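Side-chain contact in cytosine-specific methyltransferase (Escherichia coli O157:H7 EDL933, PDB 3G7U), which probably transfers a methyl group from S-adenosyl-L-methionine to carbon 5 of cytosine in DNA, as a member of the C5-methyltransferase family: residues Gly274-Asp277 against Ser282-Leu285. Residues are numbered along the deposited sequence; the frame is centred on the assembly and turned at random.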
ATOM      1  N   GLY A 274      21.398  11.218  -5.373  1.00 40.84           N
ATOM      2  CA  GLY A 274      21.774   9.863  -5.007  1.00 34.87           C
ATOM      3  C   GLY A 274      22.728   9.735  -3.843  1.00 40.33           C
ATOM      4  O   GLY A 274      22.983   8.613  -3.365  1.00 41.74           O
ATOM      5  N   GLU A 275      23.259  10.859  -3.359  1.00 39.76           N
ATOM      6  CA  GLU A 275      24.247  10.812  -2.280  1.00 40.68           C
ATOM      7  C   GLU A 275      23.626  10.606  -0.910  1.00 41.78           C
ATOM      8  O   GLU A 275      22.630  11.234  -0.564  1.00 41.22           O
ATOM      9  CB  GLU A 275      25.125  12.081  -2.291  1.00 43.00           C
ATOM     10  CG  GLU A 275      26.425  11.949  -1.516  1.00 47.55           C
ATOM     11  CD  GLU A 275      27.236  13.239  -1.465  1.00 44.92           C
ATOM     12  OE1 GLU A 275      27.029  14.155  -2.303  1.00 46.56           O
ATOM     13  OE2 GLU A 275      28.091  13.323  -0.560  1.00 52.59           O
ATOM     14  N   THR A 276      24.228   9.724  -0.130  1.00 39.83           N
ATOM     15  CA  THR A 276      23.801   9.469   1.214  1.00 46.62           C
ATOM     16  C   THR A 276      24.596  10.406   2.116  1.00 52.38           C
ATOM     17  O   THR A 276      25.810  10.553   1.947  1.00 54.08           O
ATOM     18  CB  THR A 276      24.049   8.009   1.564  1.00 46.10           C
ATOM     19  OG1 THR A 276      23.467   7.188   0.545  1.00 50.30           O
ATOM     20  CG2 THR A 276      23.432   7.650   2.884  1.00 47.26           C
ATOM     21  N   ASP A 277      23.905  11.080   3.031  1.00 52.84           N
ATOM     22  CA  ASP A 277      24.564  11.934   3.995  1.00 53.87           C
ATOM     23  C   ASP A 277      25.323  11.043   4.966  1.00 55.34           C
ATOM     24  O   ASP A 277      24.724  10.193   5.613  1.00 56.33           O
ATOM     25  CB  ASP A 277      23.531  12.773   4.747  1.00 55.07           C
ATOM     26  CG  ASP A 277      24.163  13.684   5.785  1.00 55.98           C
ATOM     27  OD1 ASP A 277      24.892  14.618   5.380  1.00 56.86           O
ATOM     28  OD2 ASP A 277      23.927  13.466   6.994  1.00 51.19           O
ATOM     29  N   SER A 282      20.533   9.687   5.553  1.00 48.51           N
ATOM     30  CA  SER A 282      19.505  10.023   4.596  1.00 43.29           C
ATOM     31  C   SER A 282      20.135  10.223   3.227  1.00 41.29           C
ATOM     32  O   SER A 282      21.259  10.717   3.113  1.00 40.96           O
ATOM     33  CB  SER A 282      18.770  11.286   5.041  1.00 44.00           C
ATOM     34  OG  SER A 282      17.707  11.002   5.941  1.00 47.18           O
ATOM     35  N   THR A 283      19.402   9.845   2.184  1.00 36.30           N
ATOM     36  CA  THR A 283      19.929   9.903   0.845  1.00 36.97           C
ATOM     37  C   THR A 283      19.139  10.878   0.038  1.00 33.63           C
ATOM     38  O   THR A 283      17.908  10.840   0.046  1.00 29.68           O
ATOM     39  CB  THR A 283      19.856   8.515   0.143  1.00 40.07           C
ATOM     40  OG1 THR A 283      20.593   7.557   0.907  1.00 43.80           O
ATOM     41  CG2 THR A 283      20.414   8.581  -1.253  1.00 34.80           C
ATOM     42  N   ARG A 284      19.827  11.757  -0.677  1.00 28.48           N
ATOM     43  CA  ARG A 284      19.140  12.643  -1.604  1.00 28.38           C
ATOM     44  C   ARG A 284      18.584  11.893  -2.804  1.00 32.62           C
ATOM     45  O   ARG A 284      19.289  11.097  -3.438  1.00 33.75           O
ATOM     46  CB  ARG A 284      20.035  13.817  -2.024  1.00 27.01           C
ATOM     47  CG  ARG A 284      19.492  14.680  -3.147  1.00 29.00           C
ATOM     48  CD  ARG A 284      20.129  16.046  -3.145  1.00 36.67           C
ATOM     49  NE  ARG A 284      19.322  17.025  -2.412  1.00 35.06           N
ATOM     50  CZ  ARG A 284      19.694  18.271  -2.162  1.00 37.65           C
ATOM     51  NH1 ARG A 284      20.896  18.703  -2.557  1.00 36.64           N
ATOM     52  NH2 ARG A 284      18.873  19.084  -1.500  1.00 31.69           N
ATOM     53  N   LEU A 285      17.310  12.147  -3.097  1.00 27.81           N
ATOM     54  CA  LEU A 285      16.648  11.595  -4.270  1.00 31.36           C
ATOM     55  C   LEU A 285      17.273  12.132  -5.551  1.00 33.23           C
ATOM     56  O   LEU A 285      17.675  13.298  -5.626  1.00 34.40           O
ATOM     57  CB  LEU A 285      15.164  11.943  -4.278  1.00 28.45           C
ATOM     58  CG  LEU A 285      14.319  11.295  -3.160  1.00 27.70           C
ATOM     59  CD1 LEU A 285      12.995  11.987  -2.984  1.00 26.80           C
ATOM     60  CD2 LEU A 285      14.087   9.829  -3.499  1.00 28.72           C
TER
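Thr276 and Thr283 face each other in a single antiparallel beta bridge, their CA atoms 3.9 Å apart, where a hairpin-like loop between helices 262-269 and 321-328 doubles back on itself, away from the predicted catalytic cysteine. Three backbone hydrogen bonds hold the two arms. Asp277 N reaches Ser282 O at 2.7 Å in an almost straight bond. Arg284 N gives to Glu275 O at 2.9 Å. Gly274 N to Arg284 O is more bent (132°), the donor standing above the carbonyl plane. CA-H...O contacts reinforce the bridge: Thr283 CA lies against Glu275 O, and Thr276 CA against Ser282 O.

Polar side chains brace the turn and tie the arms to their surroundings. Asp277 OD2 accepts from Ser280 N in the connecting turn, while OD1 reaches out to Arg267 of helix 262-269 in a salt bridge. Arg284 NE and NH1 donate to the carbonyls of His312 and Leu271.

Between the threonines, the hydroxyls OG1 of Thr276 and OG1 of Thr283 share a hydrogen bond of 2.9 Å. Both lie beside their own backbone N (chi1 -59° in Thr283), which turns the Thr283 methyl toward the glycine end, where its CG2 rests 3.3 Å from Gly274 O.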